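Local coordinates for histidine-rich glycoprotein (Oryctolagus cuniculus, PDB 4CCV), which serves as a plasma adapter glycoprotein that binds heme, heparin, plasminogen and divalent metal ions and is implicated in regulating angiogenesis, coagulation and fibrinolysis, at residues A[16-21]-A[35-40]; A[41-46]-A[52-57]; A[20-25]-A[58-63]. All blocks are in the same frame, centred on the assembly; numbering follows the deposited sequence. Where two conformers were deposited one is given.

Contact 1 (A[16-21]-A[35-40]); sequences KSADKA and FRVDRV. With NAG (2-acetamido-2-deoxy-beta-D-glucopyranose), chain B; GSH (glutathione), chain C.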
loop_
_atom_site.group_PDB
_atom_site.type_symbol
_atom_site.label_atom_id
_atom_site.label_comp_id
_atom_site.label_asym_id
_atom_site.label_seq_id
_atom_site.Cartn_x
_atom_site.Cartn_y
_atom_site.Cartn_z
ATOM N N LYS A 16 5.145 1.677 -8.803
ATOM C CA LYS A 16 4.066 1.489 -9.745
ATOM C C LYS A 16 3.084 0.403 -9.262
ATOM O O LYS A 16 1.855 0.472 -9.517
ATOM C CB LYS A 16 4.698 1.138 -11.093
ATOM C CG LYS A 16 3.759 0.594 -12.136
ATOM C CD LYS A 16 4.516 -0.020 -13.344
ATOM C CE LYS A 16 5.323 -1.299 -12.969
ATOM N NZ LYS A 16 4.552 -2.445 -12.352
ATOM N N SER A 17 3.644 -0.608 -8.605
ATOM C CA SER A 17 2.845 -1.682 -8.055
ATOM C C SER A 17 1.898 -1.100 -6.965
ATOM O O SER A 17 0.726 -1.527 -6.827
ATOM C CB SER A 17 3.747 -2.802 -7.523
ATOM O OG SER A 17 4.487 -3.500 -8.563
ATOM N N ALA A 18 2.437 -0.206 -6.149
ATOM C CA ALA A 18 1.626 0.448 -5.086
ATOM C C ALA A 18 0.555 1.298 -5.708
ATOM O O ALA A 18 -0.571 1.249 -5.270
ATOM C CB ALA A 18 2.494 1.317 -4.127
ATOM N N ASP A 19 0.911 2.103 -6.722
ATOM C CA ASP A 19 -0.076 2.910 -7.459
ATOM C C ASP A 19 -1.218 2.051 -7.987
ATOM O O ASP A 19 -2.378 2.393 -7.843
ATOM C CB ASP A 19 0.560 3.658 -8.660
ATOM C CG ASP A 19 1.532 4.770 -8.244
ATOM O OD1 ASP A 19 1.489 5.243 -7.091
ATOM O OD2 ASP A 19 2.333 5.209 -9.100
ATOM N N LYS A 20 -0.872 0.971 -8.680
ATOM C CA LYS A 20 -1.896 0.095 -9.238
ATOM C C LYS A 20 -2.731 -0.636 -8.158
ATOM O O LYS A 20 -3.914 -0.827 -8.302
ATOM C CB LYS A 20 -1.278 -0.947 -10.188
ATOM C CG LYS A 20 -2.353 -1.860 -10.763
ATOM C CD LYS A 20 -1.922 -2.714 -11.966
ATOM C CE LYS A 20 -3.137 -3.354 -12.675
ATOM N NZ LYS A 20 -2.777 -3.893 -14.024
ATOM N N ALA A 21 -2.112 -1.085 -7.088
ATOM C CA ALA A 21 -2.885 -1.702 -6.036
ATOM C C ALA A 21 -3.849 -0.714 -5.390
ATOM O O ALA A 21 -4.989 -1.079 -5.082
ATOM C CB ALA A 21 -1.977 -2.279 -4.999
ATOM N N PHE A 35 -7.677 9.035 -3.048
ATOM C CA PHE A 35 -6.430 8.698 -2.371
ATOM C C PHE A 35 -5.234 8.569 -3.360
ATOM O O PHE A 35 -5.416 8.204 -4.521
ATOM C CB PHE A 35 -6.590 7.413 -1.534
ATOM C CG PHE A 35 -7.145 7.618 -0.143
ATOM C CD1 PHE A 35 -8.401 8.153 0.072
ATOM C CD2 PHE A 35 -6.413 7.221 0.955
ATOM C CE1 PHE A 35 -8.912 8.326 1.354
ATOM C CE2 PHE A 35 -6.915 7.348 2.247
ATOM C CZ PHE A 35 -8.157 7.920 2.454
ATOM N N ARG A 36 -4.035 8.906 -2.887
ATOM C CA ARG A 36 -2.788 8.740 -3.666
ATOM C C ARG A 36 -1.679 8.203 -2.783
ATOM O O ARG A 36 -1.721 8.369 -1.585
ATOM C CB ARG A 36 -2.364 10.061 -4.248
ATOM C CG ARG A 36 -3.434 10.650 -5.124
ATOM C CD ARG A 36 -2.867 11.920 -5.716
ATOM N NE ARG A 36 -3.757 12.579 -6.661
ATOM C CZ ARG A 36 -3.476 13.742 -7.249
ATOM N NH1 ARG A 36 -2.330 14.380 -6.980
ATOM N NH2 ARG A 36 -4.343 14.269 -8.109
ATOM N N VAL A 37 -0.740 7.471 -3.381
ATOM C CA VAL A 37 0.369 6.879 -2.659
ATOM C C VAL A 37 1.272 8.000 -2.233
ATOM O O VAL A 37 1.557 8.915 -3.062
ATOM C CB VAL A 37 1.174 5.907 -3.614
ATOM C CG1 VAL A 37 2.476 5.471 -2.953
ATOM C CG2 VAL A 37 0.250 4.733 -3.896
ATOM N N ASP A 38 1.708 7.936 -0.969
ATOM C CA ASP A 38 2.653 8.899 -0.426
ATOM C C ASP A 38 4.058 8.279 -0.698
ATOM O O ASP A 38 4.714 8.693 -1.672
ATOM C CB ASP A 38 2.371 9.190 1.053
ATOM C CG ASP A 38 3.151 10.401 1.569
ATOM O OD1 ASP A 38 4.105 10.840 0.866
ATOM O OD2 ASP A 38 2.814 10.905 2.675
ATOM N N ARG A 39 4.512 7.319 0.118
ATOM C CA ARG A 39 5.863 6.715 -0.028
ATOM C C ARG A 39 5.697 5.203 0.052
ATOM O O ARG A 39 4.847 4.717 0.834
ATOM C CB ARG A 39 6.806 7.064 1.121
ATOM C CG ARG A 39 7.191 8.515 1.222
ATOM C CD ARG A 39 8.152 8.834 2.354
ATOM N NE ARG A 39 8.217 10.312 2.443
ATOM C CZ ARG A 39 7.723 11.064 3.454
ATOM N NH1 ARG A 39 7.206 10.514 4.545
ATOM N NH2 ARG A 39 7.809 12.395 3.417
ATOM N N VAL A 40 6.512 4.465 -0.701
ATOM C CA VAL A 40 6.696 3.040 -0.461
ATOM C C VAL A 40 7.585 2.920 0.754
ATOM O O VAL A 40 8.677 3.488 0.746
ATOM C CB VAL A 40 7.317 2.337 -1.699
ATOM C CG1 VAL A 40 7.510 0.856 -1.426
ATOM C CG2 VAL A 40 6.382 2.457 -2.874
HETATM C C1 NAG B . -11.329 11.108 2.912
HETATM C C2 NAG B . -12.151 10.055 3.608
HETATM C C3 NAG B . -13.596 10.319 3.232
HETATM C C4 NAG B . -14.061 11.725 3.506
HETATM C C5 NAG B . -13.138 12.768 2.898
HETATM C C6 NAG B . -13.442 14.193 3.443
HETATM C C7 NAG B . -11.523 7.676 3.966
HETATM C C8 NAG B . -11.310 6.284 3.375
HETATM N N2 NAG B . -11.878 8.685 3.176
HETATM O O3 NAG B . -14.379 9.424 3.940
HETATM O O4 NAG B . -15.278 11.847 2.825
HETATM O O5 NAG B . -11.779 12.437 3.174
HETATM O O6 NAG B . -13.391 14.093 4.872
HETATM O O7 NAG B . -11.290 7.814 5.151
HETATM N N1 GSH C . 1.801 14.239 0.059
HETATM C CA1 GSH C . 2.372 14.050 -1.255
HETATM C C1 GSH C . 2.727 15.428 -1.804
HETATM O O11 GSH C . 3.500 16.145 -1.106
HETATM O O12 GSH C . 2.283 15.874 -2.875
HETATM C CB1 GSH C . 1.369 13.131 -1.940
HETATM C CG1 GSH C . 1.191 13.426 -3.419
HETATM C CD1 GSH C . 0.000 14.306 -3.727
HETATM O OE1 GSH C . -0.335 14.288 -4.873
HETATM N N2 GSH C . -0.712 15.061 -2.847
HETATM C CA2 GSH C . -1.877 15.806 -3.347
HETATM C C2 GSH C . -1.576 17.066 -4.143
HETATM O O2 GSH C . -2.486 17.515 -4.837
HETATM C CB2 GSH C . -2.799 16.125 -2.185
HETATM S SG2 GSH C . -3.113 14.558 -1.306
HETATM N N3 GSH C . -0.366 17.653 -4.007
HETATM C CA3 GSH C . 0.008 18.982 -4.524
HETATM C C3 GSH C . -0.370 19.216 -5.972
HETATM O O31 GSH C . 0.094 18.437 -6.838
HETATM O O32 GSH C . -1.137 20.175 -6.248
HETATM O O HOH W 1 -1.290 6.897 -6.315
#
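A carboxylate laid against a valine methyl is the odd feature where helix 16-21 meets strand 35-40: D19 OD1 lies 3.5 Å from V37 CG2, and the two side chains cross at about a right angle. A water beside the pair accepts the V37 N-H, 3.0 Å from V37 N, and gives D19 OD1 a weak bond. D19 gets there because CG stands beside its own backbone N (chi1 -68°), which swings the carboxylate towards the strand. The preceding residue, A18, supplies the apolar half of the contact. A18 CB is 4.1 Å from V37 CG2 and 4.2 Å from V40 CG2, so a single small methyl serves two valines, with the short segment axes 8.3 Å apart at closest approach and nearly antiparallel (155°). Further cover for V37 comes from R15 and L22 of the same helix, while A18 also rests on F58. R36 leads away from the helix instead: with its chain extended from CG to NE, it sends NH1 to glutathione OE1 at 2.9 Å, the oxygen lying in the guanidinium plane. F35 meets the first sugar of the glycan at its ring edge. The chemistry implies a strand with divided duties in this N2 domain, the second cystatin domain of the glycoprotein: V37 and V40 pack on A18 of the helix while R36 helps hold the glutathione, and a single water links V37 N and, weakly, D19 at the exposed side.

Contact 2 (A[41-46]-A[52-57]); sequences ERVTRV and TNYYVD
T52 sets CG2 4.0 Å from R45 CG, the two side chains lying side by side. N53 then exchanges two backbone hydrogen bonds with V46, while its side-chain ND2 bonds to D80 of the next strand. At Y54 the ring runs alongside R45, whose CD is 3.6 Å from Y54 OH, and V43 CG1 comes to the ring edge; the R45 guanidinium itself goes on to D6. Y55, on the other face, is paired with T44 through bonds in both directions and receives V46 CG2 at its ring edge, 3.7 Å from Y55 CE2. V56 faces V43 in a non-hydrogen-bonded pair, the side chains just meeting. D57 ends the series. Its OD2 is gripped side-on by R42 NE and NH2, both at 2.9 Å, a turn at chi3 (64°) folding the arginine over so that the oxygen lies in the guanidinium plane. R78 takes the other carboxylate oxygen, and a water bound to T44 OG1 and Y55 O also gives D57 OD2 a weak bond. E41 N and, weakly, R42 N both donate to D57 O, E41 N at 2.7 Å: this is a classic beta bulge, interrupting an otherwise regular antiparallel hairpin in the cystatin sheet.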
loop_
_atom_site.group_PDB
_atom_site.type_symbol
_atom_site.label_atom_id
_atom_site.label_comp_id
_atom_site.label_asym_id
_atom_site.label_seq_id
_atom_site.Cartn_x
_atom_site.Cartn_y
_atom_site.Cartn_z
ATOM N N GLU A 41 7.118 2.250 1.811
ATOM C CA GLU A 41 7.811 2.227 3.100
ATOM C C GLU A 41 8.719 1.017 3.332
ATOM O O GLU A 41 9.759 1.143 3.975
ATOM C CB GLU A 41 6.761 2.277 4.239
ATOM C CG GLU A 41 5.731 3.396 4.065
ATOM C CD GLU A 41 6.118 4.697 4.728
ATOM O OE1 GLU A 41 6.983 4.613 5.606
ATOM O OE2 GLU A 41 5.531 5.779 4.434
ATOM N N ARG A 42 8.359 -0.122 2.759
ATOM C CA ARG A 42 9.019 -1.394 3.007
ATOM C C ARG A 42 8.533 -2.423 1.993
ATOM O O ARG A 42 7.361 -2.435 1.606
ATOM C CB ARG A 42 8.697 -1.843 4.462
ATOM C CG ARG A 42 9.360 -3.158 4.817
ATOM C CD ARG A 42 9.204 -3.521 6.272
ATOM N NE ARG A 42 7.807 -3.733 6.608
ATOM C CZ ARG A 42 7.373 -4.195 7.761
ATOM N NH1 ARG A 42 8.207 -4.494 8.748
ATOM N NH2 ARG A 42 6.066 -4.350 7.908
ATOM N N VAL A 43 9.417 -3.304 1.550
ATOM C CA VAL A 43 9.027 -4.396 0.676
ATOM C C VAL A 43 9.679 -5.667 1.204
ATOM O O VAL A 43 10.913 -5.742 1.401
ATOM C CB VAL A 43 9.491 -4.196 -0.761
ATOM C CG1 VAL A 43 9.187 -5.411 -1.652
ATOM C CG2 VAL A 43 8.941 -2.890 -1.362
ATOM N N THR A 44 8.826 -6.635 1.473
ATOM C CA THR A 44 9.220 -7.947 1.998
ATOM C C THR A 44 8.983 -8.990 0.918
ATOM O O THR A 44 8.000 -8.891 0.195
ATOM C CB THR A 44 8.287 -8.330 3.163
ATOM O OG1 THR A 44 8.383 -7.335 4.154
ATOM C CG2 THR A 44 8.695 -9.651 3.779
ATOM N N ARG A 45 9.941 -9.884 0.721
ATOM C CA ARG A 45 9.847 -10.930 -0.313
ATOM C C ARG A 45 9.738 -12.253 0.434
ATOM O O ARG A 45 10.494 -12.539 1.361
ATOM C CB ARG A 45 11.049 -10.957 -1.224
ATOM C CG ARG A 45 11.046 -12.108 -2.263
ATOM C CD ARG A 45 12.175 -11.890 -3.249
ATOM N NE ARG A 45 13.415 -12.020 -2.511
ATOM C CZ ARG A 45 14.628 -11.925 -3.022
ATOM N NH1 ARG A 45 14.802 -11.685 -4.327
ATOM N NH2 ARG A 45 15.681 -12.088 -2.230
ATOM N N VAL A 46 8.781 -13.074 0.051
ATOM C CA VAL A 46 8.693 -14.426 0.592
ATOM C C VAL A 46 8.698 -15.353 -0.606
ATOM O O VAL A 46 7.876 -15.195 -1.506
ATOM C CB VAL A 46 7.424 -14.621 1.396
ATOM C CG1 VAL A 46 7.362 -16.034 1.947
ATOM C CG2 VAL A 46 7.343 -13.616 2.552
ATOM N N THR A 52 6.313 -16.579 -5.538
ATOM C CA THR A 52 7.049 -15.556 -4.885
ATOM C C THR A 52 6.041 -14.439 -4.544
ATOM O O THR A 52 5.378 -13.902 -5.425
ATOM C CB THR A 52 8.212 -15.132 -5.788
ATOM O OG1 THR A 52 9.094 -16.250 -5.842
ATOM C CG2 THR A 52 8.998 -13.982 -5.180
ATOM N N ASN A 53 5.887 -14.165 -3.258
ATOM C CA ASN A 53 5.049 -13.061 -2.795
ATOM C C ASN A 53 5.874 -11.853 -2.412
ATOM O O ASN A 53 6.885 -11.977 -1.711
ATOM C CB ASN A 53 4.175 -13.551 -1.631
ATOM C CG ASN A 53 3.101 -14.511 -2.082
ATOM O OD1 ASN A 53 3.280 -15.739 -2.177
ATOM N ND2 ASN A 53 1.983 -13.975 -2.369
ATOM N N TYR A 54 5.462 -10.669 -2.858
ATOM C CA TYR A 54 6.054 -9.395 -2.392
ATOM C C TYR A 54 4.997 -8.659 -1.643
ATOM O O TYR A 54 3.888 -8.533 -2.137
ATOM C CB TYR A 54 6.530 -8.490 -3.550
ATOM C CG TYR A 54 7.692 -9.047 -4.311
ATOM C CD1 TYR A 54 7.479 -9.967 -5.320
ATOM C CD2 TYR A 54 8.999 -8.699 -3.999
ATOM C CE1 TYR A 54 8.538 -10.519 -6.026
ATOM C CE2 TYR A 54 10.077 -9.252 -4.681
ATOM C CZ TYR A 54 9.832 -10.150 -5.720
ATOM O OH TYR A 54 10.838 -10.746 -6.421
ATOM N N TYR A 55 5.343 -8.189 -0.451
ATOM C CA TYR A 55 4.433 -7.453 0.417
ATOM C C TYR A 55 4.932 -6.031 0.403
ATOM O O TYR A 55 6.052 -5.726 0.864
ATOM C CB TYR A 55 4.366 -8.052 1.836
ATOM C CG TYR A 55 3.831 -9.488 1.789
ATOM C CD1 TYR A 55 2.463 -9.752 1.818
ATOM C CD2 TYR A 55 4.686 -10.572 1.712
ATOM C CE1 TYR A 55 1.984 -11.071 1.777
ATOM C CE2 TYR A 55 4.208 -11.887 1.646
ATOM C CZ TYR A 55 2.858 -12.129 1.709
ATOM O OH TYR A 55 2.367 -13.444 1.604
ATOM N N VAL A 56 4.171 -5.190 -0.288
ATOM C CA VAL A 56 4.578 -3.822 -0.531
ATOM C C VAL A 56 3.806 -2.990 0.461
ATOM O O VAL A 56 2.595 -2.912 0.319
ATOM C CB VAL A 56 4.219 -3.370 -1.939
ATOM C CG1 VAL A 56 4.642 -1.917 -2.161
ATOM C CG2 VAL A 56 4.923 -4.252 -2.956
ATOM N N ASP A 57 4.504 -2.368 1.427
ATOM C CA ASP A 57 3.896 -1.573 2.514
ATOM C C ASP A 57 4.091 -0.127 2.116
ATOM O O ASP A 57 5.212 0.276 1.845
ATOM C CB ASP A 57 4.577 -1.781 3.879
ATOM C CG ASP A 57 4.434 -3.211 4.418
ATOM O OD1 ASP A 57 3.469 -3.831 3.998
ATOM O OD2 ASP A 57 5.267 -3.723 5.201
HETATM O O HOH W 2 6.761 -5.389 3.530
#

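Contact 3 (A[20-25]-A[58-63]); sequences KALEVY and FSVRNC. With NAG (2-acetamido-2-deoxy-beta-D-glucopyranose), chain B; GSH (glutathione), chain C.
L22 places CG anti to its backbone N (chi1 -178°), and V60 turns CG1 to the side of its own N (chi1 -64°); these settings bring L22 CD2 to 4.0 Å from V60 CG1, the branches meeting at a slant. F58 takes the rarer chi1 of 64°, which lifts its ring towards the helix until F58 CE2 lies 4.2 Å from L22 CB. L22 thus divides its surface, the base of the side chain against the aromatic ring and one terminal methyl against the valine two residues on. All three residues are buried, and no hydrogen bond passes between helix 20-25 and segment 58-63. The sheet continues this apolar layer: C77 touches both F58 and V60, and I98 packs on F58 and on A21 of the helix. Alternate residues of the strand look elsewhere. R61 points away from the helix and pairs with D38, R61 CB lying 3.9 Å from glutathione SG2. Beyond it N62 ND2 is joined to the first N-acetylglucosamine at C1, and N62 OD1 accepts a hydrogen bond from S64 OG. C63 SG then carries the glutathione as a mixed disulfide, 2.3 Å from glutathione SG2 in a somewhat stretched model. The contact therefore joins helix to sheet by dispersion and hydrophobic burial alone, leaving covalent chemistry to the glycan on N62 at the strand's end and the glutathionylated C63 just beyond it, consistent with redox activity at an interdomain disulfide.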
loop_
_atom_site.group_PDB
_atom_site.type_symbol
_atom_site.label_atom_id
_atom_site.label_comp_id
_atom_site.label_asym_id
_atom_site.label_seq_id
_atom_site.Cartn_x
_atom_site.Cartn_y
_atom_site.Cartn_z
ATOM N N LYS A 20 -0.872 0.971 -8.680
ATOM C CA LYS A 20 -1.896 0.095 -9.238
ATOM C C LYS A 20 -2.731 -0.636 -8.158
ATOM O O LYS A 20 -3.914 -0.827 -8.302
ATOM C CB LYS A 20 -1.278 -0.947 -10.188
ATOM C CG LYS A 20 -2.353 -1.860 -10.763
ATOM C CD LYS A 20 -1.922 -2.714 -11.966
ATOM C CE LYS A 20 -3.137 -3.354 -12.675
ATOM N NZ LYS A 20 -2.777 -3.893 -14.024
ATOM N N ALA A 21 -2.112 -1.085 -7.088
ATOM C CA ALA A 21 -2.885 -1.702 -6.036
ATOM C C ALA A 21 -3.849 -0.714 -5.390
ATOM O O ALA A 21 -4.989 -1.079 -5.082
ATOM C CB ALA A 21 -1.977 -2.279 -4.999
ATOM N N LEU A 22 -3.416 0.520 -5.159
ATOM C CA LEU A 22 -4.345 1.507 -4.663
ATOM C C LEU A 22 -5.525 1.797 -5.616
ATOM O O LEU A 22 -6.698 1.938 -5.184
ATOM C CB LEU A 22 -3.622 2.786 -4.273
ATOM C CG LEU A 22 -4.484 3.922 -3.677
ATOM C CD1 LEU A 22 -5.151 3.552 -2.376
ATOM C CD2 LEU A 22 -3.649 5.169 -3.473
ATOM N N GLU A 23 -5.241 1.814 -6.905
ATOM C CA GLU A 23 -6.238 2.045 -7.934
ATOM C C GLU A 23 -7.309 0.962 -7.819
ATOM O O GLU A 23 -8.520 1.229 -7.819
ATOM C CB GLU A 23 -5.532 2.042 -9.318
ATOM C CG GLU A 23 -6.412 2.381 -10.498
ATOM C CD GLU A 23 -5.763 2.156 -11.862
ATOM O OE1 GLU A 23 -4.599 1.720 -11.973
ATOM O OE2 GLU A 23 -6.459 2.395 -12.849
ATOM N N VAL A 24 -6.843 -0.273 -7.688
ATOM C CA VAL A 24 -7.766 -1.419 -7.544
ATOM C C VAL A 24 -8.557 -1.308 -6.226
ATOM O O VAL A 24 -9.766 -1.517 -6.184
ATOM C CB VAL A 24 -6.993 -2.737 -7.585
ATOM C CG1 VAL A 24 -7.907 -3.868 -7.157
ATOM C CG2 VAL A 24 -6.404 -3.028 -9.006
ATOM N N TYR A 25 -7.870 -0.986 -5.135
ATOM C CA TYR A 25 -8.538 -0.908 -3.850
ATOM C C TYR A 25 -9.679 0.113 -3.864
ATOM O O TYR A 25 -10.805 -0.176 -3.412
ATOM C CB TYR A 25 -7.505 -0.591 -2.728
ATOM C CG TYR A 25 -8.102 -0.677 -1.339
ATOM C CD1 TYR A 25 -8.168 -1.878 -0.648
ATOM C CD2 TYR A 25 -8.546 0.462 -0.693
ATOM C CE1 TYR A 25 -8.698 -1.958 0.627
ATOM C CE2 TYR A 25 -9.101 0.393 0.572
ATOM C CZ TYR A 25 -9.197 -0.823 1.220
ATOM O OH TYR A 25 -9.680 -0.859 2.513
ATOM N N PHE A 58 2.998 0.607 2.037
ATOM C CA PHE A 58 3.013 1.969 1.509
ATOM C C PHE A 58 2.094 2.908 2.263
ATOM O O PHE A 58 1.107 2.457 2.870
ATOM C CB PHE A 58 2.811 2.017 -0.035
ATOM C CG PHE A 58 1.509 1.524 -0.534
ATOM C CD1 PHE A 58 1.314 0.174 -0.792
ATOM C CD2 PHE A 58 0.481 2.394 -0.815
ATOM C CE1 PHE A 58 0.127 -0.273 -1.330
ATOM C CE2 PHE A 58 -0.726 1.950 -1.317
ATOM C CZ PHE A 58 -0.882 0.604 -1.619
ATOM N N SER A 59 2.472 4.205 2.302
ATOM C CA SER A 59 1.644 5.218 2.911
ATOM C C SER A 59 0.788 5.821 1.826
ATOM O O SER A 59 1.176 5.806 0.651
ATOM C CB SER A 59 2.467 6.310 3.612
ATOM O OG SER A 59 3.569 6.665 2.846
ATOM N N VAL A 60 -0.381 6.307 2.239
ATOM C CA VAL A 60 -1.330 6.990 1.380
ATOM C C VAL A 60 -1.826 8.310 1.994
ATOM O O VAL A 60 -1.752 8.474 3.192
ATOM C CB VAL A 60 -2.523 6.070 1.030
ATOM C CG1 VAL A 60 -2.016 4.866 0.210
ATOM C CG2 VAL A 60 -3.325 5.607 2.275
ATOM N N ARG A 61 -2.352 9.204 1.159
ATOM C CA ARG A 61 -3.003 10.427 1.601
ATOM C C ARG A 61 -4.398 10.530 1.009
ATOM O O ARG A 61 -4.641 10.159 -0.132
ATOM C CB ARG A 61 -2.221 11.664 1.135
ATOM C CG ARG A 61 -0.867 11.830 1.788
ATOM C CD ARG A 61 -0.967 11.896 3.310
ATOM N NE ARG A 61 0.307 12.330 3.902
ATOM C CZ ARG A 61 0.429 13.109 4.987
ATOM N NH1 ARG A 61 -0.657 13.564 5.607
ATOM N NH2 ARG A 61 1.643 13.456 5.431
ATOM N N ASN A 62 -5.305 11.074 1.810
ATOM C CA ASN A 62 -6.669 11.335 1.396
ATOM C C ASN A 62 -6.715 12.713 0.783
ATOM O O ASN A 62 -6.836 13.724 1.517
ATOM C CB ASN A 62 -7.586 11.289 2.626
ATOM C CG ASN A 62 -9.033 11.460 2.272
ATOM O OD1 ASN A 62 -9.363 12.005 1.229
ATOM N ND2 ASN A 62 -9.915 11.009 3.147
ATOM N N CYS A 63 -6.596 12.791 -0.539
ATOM C CA CYS A 63 -6.419 14.115 -1.156
ATOM C C CYS A 63 -7.652 15.005 -1.064
ATOM O O CYS A 63 -7.540 16.233 -1.261
ATOM C CB CYS A 63 -5.950 14.025 -2.602
ATOM S SG CYS A 63 -4.350 13.159 -2.680
HETATM C C1 NAG B . -11.329 11.108 2.912
HETATM C C2 NAG B . -12.151 10.055 3.608
HETATM C C3 NAG B . -13.596 10.319 3.232
HETATM C C4 NAG B . -14.061 11.725 3.506
HETATM C C5 NAG B . -13.138 12.768 2.898
HETATM C C6 NAG B . -13.442 14.193 3.443
HETATM C C7 NAG B . -11.523 7.676 3.966
HETATM C C8 NAG B . -11.310 6.284 3.375
HETATM N N2 NAG B . -11.878 8.685 3.176
HETATM O O3 NAG B . -14.379 9.424 3.940
HETATM O O4 NAG B . -15.278 11.847 2.825
HETATM O O5 NAG B . -11.779 12.437 3.174
HETATM O O6 NAG B . -13.391 14.093 4.872
HETATM O O7 NAG B . -11.290 7.814 5.151
HETATM N N1 GSH C . 1.801 14.239 0.059
HETATM C CA1 GSH C . 2.372 14.050 -1.255
HETATM C C1 GSH C . 2.727 15.428 -1.804
HETATM O O11 GSH C . 3.500 16.145 -1.106
HETATM O O12 GSH C . 2.283 15.874 -2.875
HETATM C CB1 GSH C . 1.369 13.131 -1.940
HETATM C CG1 GSH C . 1.191 13.426 -3.419
HETATM C CD1 GSH C . 0.000 14.306 -3.727
HETATM O OE1 GSH C . -0.335 14.288 -4.873
HETATM N N2 GSH C . -0.712 15.061 -2.847
HETATM C CA2 GSH C . -1.877 15.806 -3.347
HETATM C C2 GSH C . -1.576 17.066 -4.143
HETATM O O2 GSH C . -2.486 17.515 -4.837
HETATM C CB2 GSH C . -2.799 16.125 -2.185
HETATM S SG2 GSH C . -3.113 14.558 -1.306
HETATM N N3 GSH C . -0.366 17.653 -4.007
HETATM C CA3 GSH C . 0.008 18.982 -4.524
HETATM C C3 GSH C . -0.370 19.216 -5.972
HETATM O O31 GSH C . 0.094 18.437 -6.838
HETATM O O32 GSH C . -1.137 20.175 -6.248
#

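Overall arrangement
Contacts 1 and 3 set the cystatin helix on adjacent strands, their centres about 5 Å apart; L22 of contact 3 also touches V37 of contact 1, and A18 of contact 1 also rests on F58 of contact 3. The strands are stitched between them by D38 N to S59 O, 2.7 Å, and R39 O to S59 N, 2.8 Å. Contact 2 continues the same strand pair as the hairpin away from the helix, its centre about 14 Å from that of contact 1 and about 16 Å from that of contact 3; E41 OE2 reaches back to S59 OG at 2.7 Å. Glutathione sits at the other end, bonded to C63 of contact 3 and held by R36 of contact 1, about 10 Å from the E41 side chain.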